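Local atomic coordinates of SspB protein (Streptomyces clavuligerus, PDB entry 6JUF), a protein that probably acts as a metal-dependent DNase of the SspABCD-SspE phosphorothioation-sensing system that defends the bacterium against phage. Residues S130-P139 against L148-V156. Residues are numbered along the deposited sequence; the frame is centred on the assembly and turned at random.
Sequences SWYVAFHLAP and LTQVIVRHV
L137 lies over one face of the H155 imidazole. Its CD1 makes a CH-pi contact 4.1 Å from the H155 ring centroid, 23° off the ring normal, and sits toward the rim. The same CD1 lies in plane at the edge of the Y132 ring, in its own helix. L137 CB rests over the imidazole too, 3.8 Å from H155 CE1. V133 CG1 approaches the H155 ring obliquely. H155 ND1 gives a weak bond to V151 O, one turn back in its own helix, at 3.5 Å. This may help to steady the ring's rotation.

V133 is the central apolar residue of the contact. Its CG1 stands anti to the backbone N (chi1 176°) and reaches the 148-156 helix between V151, I152 and H155. The tightest of these contacts is with I152 CG1, 3.7 Å from V133 CG1. I152 also extends to S130: its CD1 lies 3.8 Å from S130 CB, and its CG2 packs beside S130 OG. That hydroxyl is hydrogen-bonded to D172. A134 CB meets the forked end of L148, with CD1 at 4.0 Å. Past the helix, P139 CD and V151 CG1 meet tip to tip, and A138 packs on the same methyl. V133 O accepts from both L137 N and A138 N, as the helix widens into a pi-type turn.

The axes of 130-137 and 148-156 cross at 107° and come within 9.7 Å. Helices 129-137 and 145-159 follow one another in the chain, joined through short strand 142-144; their contact is buried packing within the DUF4007 region. L6 of helix 5-9 touches both V133 and H155. Helix 166-180 packs against W131 and T149, and F221 of strand 218-221 meets F135.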
loop_
_atom_site.group_PDB
_atom_site.type_symbol
_atom_site.label_atom_id
_atom_site.label_comp_id
_atom_site.label_asym_id
_atom_site.label_seq_id
_atom_site.Cartn_x
_atom_site.Cartn_y
_atom_site.Cartn_z
ATOM N N SER B 130 12.337 18.057 -8.975
ATOM C CA SER B 130 13.065 17.803 -7.705
ATOM C C SER B 130 13.465 16.354 -7.583
ATOM O O SER B 130 14.588 16.027 -7.137
ATOM C CB SER B 130 12.304 18.284 -6.469
ATOM O OG SER B 130 12.299 19.699 -6.449
ATOM N N TRP B 131 12.541 15.482 -7.977
ATOM C CA TRP B 131 12.866 14.031 -8.020
ATOM C C TRP B 131 13.948 13.718 -9.018
ATOM O O TRP B 131 14.856 12.907 -8.739
ATOM C CB TRP B 131 11.616 13.237 -8.432
ATOM C CG TRP B 131 10.656 12.932 -7.273
ATOM C CD1 TRP B 131 10.403 11.689 -6.752
ATOM C CD2 TRP B 131 9.751 13.857 -6.569
ATOM N NE1 TRP B 131 9.414 11.743 -5.776
ATOM C CE2 TRP B 131 9.007 13.053 -5.609
ATOM C CE3 TRP B 131 9.479 15.245 -6.647
ATOM C CZ2 TRP B 131 8.054 13.615 -4.749
ATOM C CZ3 TRP B 131 8.550 15.802 -5.774
ATOM C CH2 TRP B 131 7.862 15.028 -4.829
ATOM N N TYR B 132 13.846 14.312 -10.199
ATOM C CA TYR B 132 14.887 14.144 -11.233
ATOM C C TYR B 132 16.285 14.589 -10.713
ATOM O O TYR B 132 17.253 13.861 -10.846
ATOM C CB TYR B 132 14.507 14.862 -12.557
ATOM C CG TYR B 132 15.480 14.458 -13.638
ATOM C CD1 TYR B 132 16.683 15.161 -13.831
ATOM C CD2 TYR B 132 15.179 13.397 -14.506
ATOM C CE1 TYR B 132 17.571 14.774 -14.831
ATOM C CE2 TYR B 132 16.084 12.993 -15.487
ATOM C CZ TYR B 132 17.269 13.668 -15.620
ATOM O OH TYR B 132 18.139 13.285 -16.591
ATOM N N VAL B 133 16.388 15.745 -10.060
ATOM C CA VAL B 133 17.685 16.151 -9.468
ATOM C C VAL B 133 18.126 15.100 -8.442
ATOM O O VAL B 133 19.270 14.656 -8.450
ATOM C CB VAL B 133 17.585 17.536 -8.766
ATOM C CG1 VAL B 133 18.953 17.859 -8.086
ATOM C CG2 VAL B 133 17.264 18.618 -9.798
ATOM N N ALA B 134 17.213 14.716 -7.517
ATOM C CA ALA B 134 17.576 13.845 -6.376
ATOM C C ALA B 134 18.140 12.524 -6.881
ATOM O O ALA B 134 19.142 12.043 -6.393
ATOM C CB ALA B 134 16.386 13.587 -5.415
ATOM N N PHE B 135 17.467 11.928 -7.858
ATOM C CA PHE B 135 17.936 10.626 -8.384
ATOM C C PHE B 135 19.053 10.746 -9.397
ATOM O O PHE B 135 19.967 9.859 -9.375
ATOM C CB PHE B 135 16.773 9.814 -8.958
ATOM C CG PHE B 135 15.915 9.195 -7.885
ATOM C CD1 PHE B 135 16.152 7.893 -7.481
ATOM C CD2 PHE B 135 14.902 9.928 -7.254
ATOM C CE1 PHE B 135 15.380 7.299 -6.468
ATOM C CE2 PHE B 135 14.121 9.328 -6.257
ATOM C CZ PHE B 135 14.386 8.051 -5.820
ATOM N N HIS B 136 19.009 11.741 -10.294
ATOM C CA HIS B 136 19.881 11.711 -11.487
ATOM C C HIS B 136 20.983 12.754 -11.530
ATOM O O HIS B 136 21.953 12.570 -12.252
ATOM C CB HIS B 136 18.999 11.849 -12.728
ATOM C CG HIS B 136 18.123 10.636 -12.953
ATOM N ND1 HIS B 136 18.640 9.413 -13.130
ATOM C CD2 HIS B 136 16.755 10.506 -13.089
ATOM C CE1 HIS B 136 17.663 8.504 -13.317
ATOM N NE2 HIS B 136 16.486 9.170 -13.297
ATOM N N LEU B 137 20.836 13.856 -10.789
ATOM C CA LEU B 137 21.817 14.997 -10.912
ATOM C C LEU B 137 22.626 15.306 -9.659
ATOM O O LEU B 137 23.726 15.848 -9.751
ATOM C CB LEU B 137 21.131 16.277 -11.406
ATOM C CG LEU B 137 20.473 16.174 -12.807
ATOM C CD1 LEU B 137 19.768 17.463 -13.213
ATOM C CD2 LEU B 137 21.481 15.873 -13.870
ATOM N N ALA B 138 22.137 14.894 -8.504
ATOM C CA ALA B 138 22.847 15.198 -7.248
ATOM C C ALA B 138 24.177 14.480 -7.201
ATOM O O ALA B 138 24.259 13.323 -7.639
ATOM C CB ALA B 138 22.008 14.812 -6.007
ATOM N N PRO B 139 25.220 15.138 -6.688
ATOM C CA PRO B 139 26.559 14.481 -6.736
ATOM C C PRO B 139 26.734 13.501 -5.541
ATOM O O PRO B 139 27.714 12.803 -5.454
ATOM C CB PRO B 139 27.521 15.655 -6.595
ATOM C CG PRO B 139 26.748 16.645 -5.783
ATOM C CD PRO B 139 25.290 16.512 -6.217
ATOM N N LEU B 148 20.055 18.514 0.169
ATOM C CA LEU B 148 19.310 18.226 -1.049
ATOM C C LEU B 148 18.567 19.442 -1.594
ATOM O O LEU B 148 18.548 19.716 -2.795
ATOM C CB LEU B 148 18.372 17.042 -0.852
ATOM C CG LEU B 148 17.612 16.616 -2.112
ATOM C CD1 LEU B 148 18.564 16.218 -3.253
ATOM C CD2 LEU B 148 16.690 15.463 -1.752
ATOM N N THR B 149 17.938 20.186 -0.684
ATOM C CA THR B 149 17.318 21.430 -1.096
ATOM C C THR B 149 18.322 22.348 -1.841
ATOM O O THR B 149 18.008 22.888 -2.914
ATOM C CB THR B 149 16.700 22.161 0.123
ATOM O OG1 THR B 149 15.628 21.349 0.628
ATOM C CG2 THR B 149 16.168 23.568 -0.296
ATOM N N GLN B 150 19.529 22.493 -1.281
ATOM C CA GLN B 150 20.519 23.411 -1.907
ATOM C C GLN B 150 20.962 22.947 -3.301
ATOM O O GLN B 150 21.120 23.763 -4.236
ATOM C CB GLN B 150 21.704 23.670 -0.957
ATOM C CG GLN B 150 21.285 24.604 0.177
ATOM C CD GLN B 150 20.623 25.905 -0.314
ATOM O OE1 GLN B 150 19.477 26.250 0.089
ATOM N NE2 GLN B 150 21.349 26.656 -1.167
ATOM N N VAL B 151 21.117 21.633 -3.478
ATOM C CA VAL B 151 21.447 21.119 -4.795
ATOM C C VAL B 151 20.345 21.395 -5.817
ATOM O O VAL B 151 20.616 21.819 -6.924
ATOM C CB VAL B 151 21.884 19.644 -4.744
ATOM C CG1 VAL B 151 22.195 19.116 -6.155
ATOM C CG2 VAL B 151 23.150 19.575 -3.939
ATOM N N ILE B 152 19.094 21.182 -5.413
ATOM C CA ILE B 152 18.002 21.462 -6.324
ATOM C C ILE B 152 17.951 22.968 -6.666
ATOM O O ILE B 152 17.793 23.307 -7.812
ATOM C CB ILE B 152 16.651 20.982 -5.794
ATOM C CG1 ILE B 152 16.681 19.452 -5.633
ATOM C CG2 ILE B 152 15.558 21.421 -6.739
ATOM C CD1 ILE B 152 15.647 18.900 -4.669
ATOM N N VAL B 153 18.126 23.824 -5.647
ATOM C CA VAL B 153 18.138 25.284 -5.859
ATOM C C VAL B 153 19.196 25.636 -6.930
ATOM O O VAL B 153 18.928 26.409 -7.812
ATOM C CB VAL B 153 18.452 26.039 -4.568
ATOM C CG1 VAL B 153 18.879 27.508 -4.817
ATOM C CG2 VAL B 153 17.285 25.909 -3.596
ATOM N N ARG B 154 20.402 25.051 -6.811
ATOM C CA ARG B 154 21.495 25.332 -7.734
ATOM C C ARG B 154 21.057 25.021 -9.164
ATOM O O ARG B 154 21.244 25.825 -10.074
ATOM C CB ARG B 154 22.743 24.551 -7.285
ATOM C CG ARG B 154 24.046 24.909 -7.998
ATOM C CD ARG B 154 25.187 23.965 -7.593
ATOM N NE ARG B 154 25.256 22.771 -8.460
ATOM C CZ ARG B 154 25.782 22.753 -9.694
ATOM N NH1 ARG B 154 26.286 23.855 -10.241
ATOM N NH2 ARG B 154 25.812 21.632 -10.395
ATOM N N HIS B 155 20.455 23.831 -9.352
ATOM C CA HIS B 155 19.987 23.405 -10.667
ATOM C C HIS B 155 18.847 24.257 -11.210
ATOM O O HIS B 155 18.793 24.605 -12.394
ATOM C CB HIS B 155 19.606 21.901 -10.642
ATOM C CG HIS B 155 20.776 21.020 -10.920
ATOM N ND1 HIS B 155 21.472 20.373 -9.946
ATOM C CD2 HIS B 155 21.431 20.770 -12.100
ATOM C CE1 HIS B 155 22.518 19.733 -10.499
ATOM N NE2 HIS B 155 22.497 19.985 -11.816
ATOM N N VAL B 156 17.940 24.644 -10.325
ATOM C CA VAL B 156 16.817 25.495 -10.705
ATOM C C VAL B 156 17.304 26.885 -11.127
ATOM O O VAL B 156 16.804 27.446 -12.087
ATOM C CB VAL B 156 15.802 25.589 -9.567
ATOM C CG1 VAL B 156 14.741 26.668 -9.821
ATOM C CG2 VAL B 156 15.191 24.196 -9.329
#